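Side-chain contacts in biphenyl 2,3-Dioxygenase Beta Subunit (Sphingobium yanoikuyae, PDB 2GBW), which probably serves as the small, non-catalytic subunit of a ring-hydroxylating dioxygenase that adds molecular oxygen to biphenyl and related aromatic compounds: residues B[21-26]-B[154-159]; B[52-55]-B[59-62]. One frame throughout, in Å; residues are numbered along the deposited sequence. Where two conformers were deposited one is given.

Interaction 1: residues B[21-26]-B[154-159]; sequences RAEVRM and FRRKLI
Glu-23 OE2 accepts three N-H groups: Arg-156 NH1 donates to it at 3.0 Å, Arg-156 NH2 at 3.3 Å, and Trp-35 supplies a further N-H through its indole nitrogen. The Arg-156 guanidinium presents its NH1/NH2 end to the carboxylate, with OE2 almost in its plane, while the two flat groups are twisted 64° apart. NH1 therefore meets OE2 from above the carboxylate plane, whereas NH2 uses the syn lone pair of OE2. The second oxygen, Glu-23 OE1, also takes NH2 on its syn side, at 3.2 Å. With CG anti to the backbone N (chi1 -179°) and the chain extended beyond it, Glu-23 carries its carboxylate straight off helix 10-28, and Arg-156 reaches out from strand 150-160 in the opposing direction. This is the helix-on-curved-sheet packing of the NTF2-like fold, the long side chains bridging a gap of 13.4 Å between Glu-23 CA and Arg-156 CA, and the ion pair buried between them. With an alanine here the carboxylate is gone, which would probably leave Arg-156 NH2 and the Trp-35 indole N-H without this acceptor and open a gap between helix and sheet. Asp-142 pairs with Arg-156 NE and the Cys-174 terminal carboxylate with NH1.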
loop_
_atom_site.group_PDB
_atom_site.type_symbol
_atom_site.label_atom_id
_atom_site.label_comp_id
_atom_site.label_asym_id
_atom_site.label_seq_id
_atom_site.Cartn_x
_atom_site.Cartn_y
_atom_site.Cartn_z
ATOM N N ARG B 21 -15.665 -26.304 -7.181
ATOM C CA ARG B 21 -16.477 -25.096 -7.517
ATOM C C ARG B 21 -17.702 -24.998 -6.629
ATOM O O ARG B 21 -18.029 -23.915 -6.136
ATOM C CB ARG B 21 -16.860 -25.116 -9.010
ATOM C CG ARG B 21 -15.703 -24.767 -9.942
ATOM C CD ARG B 21 -16.175 -24.592 -11.418
ATOM N NE ARG B 21 -16.711 -25.783 -12.046
ATOM C CZ ARG B 21 -16.036 -26.586 -12.865
ATOM N NH1 ARG B 21 -14.766 -26.350 -13.144
ATOM N NH2 ARG B 21 -16.625 -27.636 -13.413
ATOM N N ALA B 22 -18.327 -26.150 -6.336
ATOM C CA ALA B 22 -19.509 -26.170 -5.445
ATOM C C ALA B 22 -19.129 -25.819 -4.023
ATOM O O ALA B 22 -19.889 -25.104 -3.325
ATOM C CB ALA B 22 -20.302 -27.540 -5.563
ATOM N N GLU B 23 -17.967 -26.307 -3.611
ATOM C CA GLU B 23 -17.405 -25.994 -2.309
ATOM C C GLU B 23 -17.206 -24.490 -2.150
ATOM O O GLU B 23 -17.695 -23.890 -1.210
ATOM C CB GLU B 23 -16.079 -26.725 -2.131
ATOM C CG GLU B 23 -15.409 -26.496 -0.805
ATOM C CD GLU B 23 -14.291 -27.475 -0.545
ATOM O OE1 GLU B 23 -13.358 -27.533 -1.359
ATOM O OE2 GLU B 23 -14.351 -28.188 0.464
ATOM N N VAL B 24 -16.490 -23.897 -3.090
ATOM C CA VAL B 24 -16.329 -22.454 -3.128
ATOM C C VAL B 24 -17.661 -21.717 -3.022
ATOM O O VAL B 24 -17.786 -20.755 -2.282
ATOM C CB VAL B 24 -15.551 -22.005 -4.361
ATOM C CG1 VAL B 24 -15.705 -20.534 -4.578
ATOM C CG2 VAL B 24 -14.103 -22.351 -4.212
ATOM N N ARG B 25 -18.667 -22.185 -3.750
ATOM C CA ARG B 25 -19.965 -21.532 -3.709
ATOM C C ARG B 25 -20.575 -21.590 -2.307
ATOM O O ARG B 25 -21.191 -20.634 -1.855
ATOM C CB ARG B 25 -20.910 -22.130 -4.750
ATOM C CG ARG B 25 -22.090 -21.260 -5.129
ATOM C CD ARG B 25 -22.964 -21.962 -6.181
ATOM N NE ARG B 25 -23.882 -22.919 -5.571
ATOM C CZ ARG B 25 -23.980 -24.206 -5.891
ATOM N NH1 ARG B 25 -23.221 -24.742 -6.837
ATOM N NH2 ARG B 25 -24.845 -24.963 -5.246
ATOM N N MET B 26 -20.403 -22.720 -1.632
ATOM C CA MET B 26 -20.887 -22.836 -0.336
ATOM C C MET B 26 -20.177 -21.892 0.659
ATOM O O MET B 26 -20.880 -21.206 1.381
ATOM C CB MET B 26 -20.675 -24.263 0.182
ATOM C CG MET B 26 -21.353 -25.330 -0.617
ATOM S SD MET B 26 -23.114 -25.409 -0.404
ATOM C CE MET B 26 -23.735 -24.319 -1.698
ATOM N N PHE B 154 -11.254 -35.978 3.441
ATOM C CA PHE B 154 -10.911 -36.572 4.722
ATOM C C PHE B 154 -9.535 -36.139 5.197
ATOM O O PHE B 154 -9.201 -36.324 6.360
ATOM C CB PHE B 154 -11.124 -38.104 4.758
ATOM C CG PHE B 154 -10.158 -38.922 3.891
ATOM C CD1 PHE B 154 -10.424 -39.126 2.549
ATOM C CD2 PHE B 154 -8.991 -39.465 4.430
ATOM C CE1 PHE B 154 -9.560 -39.859 1.743
ATOM C CE2 PHE B 154 -8.104 -40.236 3.596
ATOM C CZ PHE B 154 -8.407 -40.396 2.266
ATOM N N ARG B 155 -8.744 -35.484 4.345
ATOM C CA ARG B 155 -7.526 -34.824 4.846
ATOM C C ARG B 155 -7.345 -33.557 4.065
ATOM O O ARG B 155 -7.500 -33.573 2.857
ATOM C CB ARG B 155 -6.288 -35.712 4.622
ATOM C CG ARG B 155 -6.288 -37.064 5.381
ATOM C CD ARG B 155 -5.966 -36.760 6.833
ATOM N NE ARG B 155 -5.804 -37.932 7.694
ATOM C CZ ARG B 155 -6.789 -38.704 8.143
ATOM N NH1 ARG B 155 -8.055 -38.474 7.807
ATOM N NH2 ARG B 155 -6.488 -39.756 8.906
ATOM N N ARG B 156 -7.101 -32.446 4.763
ATOM C CA ARG B 156 -6.881 -31.155 4.107
ATOM C C ARG B 156 -5.727 -30.493 4.776
ATOM O O ARG B 156 -5.770 -30.214 5.979
ATOM C CB ARG B 156 -8.121 -30.278 4.148
ATOM C CG ARG B 156 -7.913 -28.813 3.624
ATOM C CD ARG B 156 -9.232 -28.251 3.157
ATOM N NE ARG B 156 -9.696 -28.830 1.919
ATOM C CZ ARG B 156 -10.933 -28.684 1.441
ATOM N NH1 ARG B 156 -11.818 -27.950 2.123
ATOM N NH2 ARG B 156 -11.282 -29.280 0.296
ATOM N N LYS B 157 -4.682 -30.251 3.997
ATOM C CA LYS B 157 -3.528 -29.502 4.476
ATOM C C LYS B 157 -3.439 -28.218 3.696
ATOM O O LYS B 157 -3.474 -28.271 2.459
ATOM C CB LYS B 157 -2.246 -30.326 4.325
ATOM C CG LYS B 157 -1.025 -29.698 4.997
ATOM C CD LYS B 157 0.153 -30.663 4.846
ATOM C CE LYS B 157 1.423 -30.091 5.462
ATOM N NZ LYS B 157 2.481 -31.111 5.210
ATOM N N LEU B 158 -3.315 -27.085 4.419
ATOM C CA LEU B 158 -3.305 -25.730 3.849
ATOM C C LEU B 158 -1.973 -25.093 4.150
ATOM O O LEU B 158 -1.575 -24.963 5.336
ATOM C CB LEU B 158 -4.432 -24.863 4.434
ATOM C CG LEU B 158 -5.870 -25.393 4.157
ATOM C CD1 LEU B 158 -6.960 -24.747 5.026
ATOM C CD2 LEU B 158 -6.190 -25.282 2.637
ATOM N N ILE B 159 -1.279 -24.678 3.100
ATOM C CA ILE B 159 0.084 -24.194 3.206
ATOM C C ILE B 159 0.089 -22.708 2.851
ATOM O O ILE B 159 -0.079 -22.333 1.694
ATOM C CB ILE B 159 0.999 -24.955 2.277
ATOM C CG1 ILE B 159 0.872 -26.472 2.573
ATOM C CG2 ILE B 159 2.415 -24.404 2.461
ATOM C CD1 ILE B 159 1.189 -27.317 1.410
#

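Interaction 2: residues B[52-55]-B[59-62]; sequences EQRL and RRPD
Arg-54 and Arg-60 lay their guanidinium groups flat on each other, centres 4.0 Å apart and planes 24° from parallel. The stack is shifted: Arg-54 NE sits toward the rim of the Arg-60 group, while Arg-60 NE lies over the centre of the Arg-54 group. Arg-54 arrives extended, whereas Arg-60 bends at chi3 (-72°), folding its end back over its partner; its CB covers the same guanidinium further along, 3.5 Å from Arg-54 NH1. The carboxylate of Glu-52 probably offsets the closeness of the two like charges. Arg-54 grips Glu-52 OE2 side-on, NE at 2.8 Å and NH2 at 3.0 Å; OE2 lies close to the guanidinium plane and is met on its anti side. Arg-60 NH1 forms a longer salt bridge to the same OE2, 3.3 Å, its side chain crossing that of Glu-52 at about a right angle. At the other end of Arg-54, NH1 points almost straight (169°) at Pro-61 O, 3.0 Å away, coming from above the carbonyl plane; together with the Glu-52 grip this probably limits the group's rotation. NH1 also donates to a water. Asp-58 holds Arg-60 NE. The contact ties the two limbs of the long loop between strands 44-49 and 71-73, which projects beyond the sheet to meet a chain of another protein and, through Gln-53 and Leu-55, a neighbouring copy of this subunit.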
loop_
_atom_site.group_PDB
_atom_site.type_symbol
_atom_site.label_atom_id
_atom_site.label_comp_id
_atom_site.label_asym_id
_atom_site.label_seq_id
_atom_site.Cartn_x
_atom_site.Cartn_y
_atom_site.Cartn_z
ATOM N N GLU B 52 8.111 -21.994 9.753
ATOM C CA GLU B 52 9.020 -20.917 10.057
ATOM C C GLU B 52 10.029 -20.757 8.900
ATOM O O GLU B 52 10.229 -21.654 8.052
ATOM C CB GLU B 52 9.648 -21.144 11.442
ATOM C CG GLU B 52 10.620 -22.242 11.478
ATOM C CD GLU B 52 11.228 -22.447 12.840
ATOM O OE1 GLU B 52 11.226 -21.492 13.649
ATOM O OE2 GLU B 52 11.722 -23.559 13.084
ATOM N N GLN B 53 10.628 -19.579 8.829
ATOM C CA GLN B 53 11.725 -19.329 7.900
ATOM C C GLN B 53 13.028 -19.901 8.482
ATOM O O GLN B 53 13.476 -19.533 9.571
ATOM C CB GLN B 53 11.887 -17.843 7.631
ATOM C CG GLN B 53 10.684 -17.142 6.992
ATOM C CD GLN B 53 10.408 -17.615 5.574
ATOM O OE1 GLN B 53 10.636 -18.767 5.245
ATOM N NE2 GLN B 53 9.908 -16.725 4.731
ATOM N N ARG B 54 13.590 -20.851 7.774
ATOM C CA ARG B 54 14.799 -21.511 8.227
ATOM C C ARG B 54 15.825 -21.433 7.159
ATOM O O ARG B 54 15.480 -21.473 5.970
ATOM C CB ARG B 54 14.532 -22.981 8.441
ATOM C CG ARG B 54 13.587 -23.264 9.556
ATOM C CD ARG B 54 13.328 -24.753 9.686
ATOM N NE ARG B 54 12.478 -25.043 10.815
ATOM C CZ ARG B 54 11.984 -26.248 11.096
ATOM N NH1 ARG B 54 12.260 -27.292 10.332
ATOM N NH2 ARG B 54 11.197 -26.399 12.145
ATOM N N LEU B 55 17.088 -21.410 7.578
ATOM C CA LEU B 55 18.194 -21.499 6.633
ATOM C C LEU B 55 18.177 -22.866 5.982
ATOM O O LEU B 55 17.813 -23.872 6.616
ATOM C CB LEU B 55 19.529 -21.269 7.332
ATOM C CG LEU B 55 19.697 -19.851 7.865
ATOM C CD1 LEU B 55 21.075 -19.602 8.426
ATOM C CD2 LEU B 55 19.369 -18.849 6.744
ATOM N N ARG B 59 18.606 -28.932 9.324
ATOM C CA ARG B 59 18.174 -30.278 8.956
ATOM C C ARG B 59 16.932 -30.752 9.724
ATOM O O ARG B 59 16.506 -31.915 9.579
ATOM C CB ARG B 59 19.341 -31.267 9.113
ATOM C CG ARG B 59 20.585 -30.844 8.332
ATOM C CD ARG B 59 21.764 -31.817 8.475
ATOM N NE ARG B 59 21.639 -32.950 7.542
ATOM C CZ ARG B 59 21.006 -34.096 7.812
ATOM N NH1 ARG B 59 20.430 -34.296 9.002
ATOM N NH2 ARG B 59 20.940 -35.051 6.890
ATOM N N ARG B 60 16.328 -29.849 10.491
ATOM C CA ARG B 60 15.143 -30.165 11.281
ATOM C C ARG B 60 13.971 -30.558 10.390
ATOM O O ARG B 60 13.836 -30.090 9.243
ATOM C CB ARG B 60 14.735 -28.986 12.155
ATOM C CG ARG B 60 15.695 -28.724 13.268
ATOM C CD ARG B 60 15.247 -27.578 14.122
ATOM N NE ARG B 60 15.410 -26.321 13.410
ATOM C CZ ARG B 60 14.835 -25.168 13.749
ATOM N NH1 ARG B 60 14.020 -25.103 14.796
ATOM N NH2 ARG B 60 15.064 -24.071 13.019
ATOM N N PRO B 61 13.119 -31.444 10.911
ATOM C CA PRO B 61 12.031 -31.933 10.096
ATOM C C PRO B 61 10.927 -30.890 9.957
ATOM O O PRO B 61 10.852 -29.941 10.753
ATOM C CB PRO B 61 11.560 -33.184 10.856
ATOM C CG PRO B 61 11.915 -32.943 12.242
ATOM C CD PRO B 61 13.136 -32.073 12.245
ATOM N N ASP B 62 10.117 -31.061 8.925
ATOM C CA ASP B 62 8.951 -30.234 8.645
ATOM C C ASP B 62 7.906 -30.352 9.750
ATOM O O ASP B 62 7.878 -31.343 10.490
ATOM C CB ASP B 62 8.311 -30.676 7.314
ATOM C CG ASP B 62 9.027 -30.115 6.096
ATOM O OD1 ASP B 62 9.518 -28.958 6.121
ATOM O OD2 ASP B 62 9.071 -30.837 5.079
HETATM O O HOH W 1 14.680 -27.857 8.484
#

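Both interactions rest on arginine-carboxylate pairing, yet they serve different levels of the fold. Interaction 1 is core: both its touching residues are buried, its centre is about 4 Å from the chain's centre, and it bridges segments of a helix and a strand that lie 128 residues apart through one end-on ion pair. Interaction 2 lies at the surface, its centre about 23 Å from the chain's centre, and closes a local loop that has no regular secondary structure. There one carboxylate oxygen serves two stacked arginines, and a backbone carbonyl joins in. No element is shared directly, although strand 44-49, which leads into the loop of 52-55/59-62, runs beside the strand carrying 154-159. The centres of interactions 1 and 2 are about 27 Å apart.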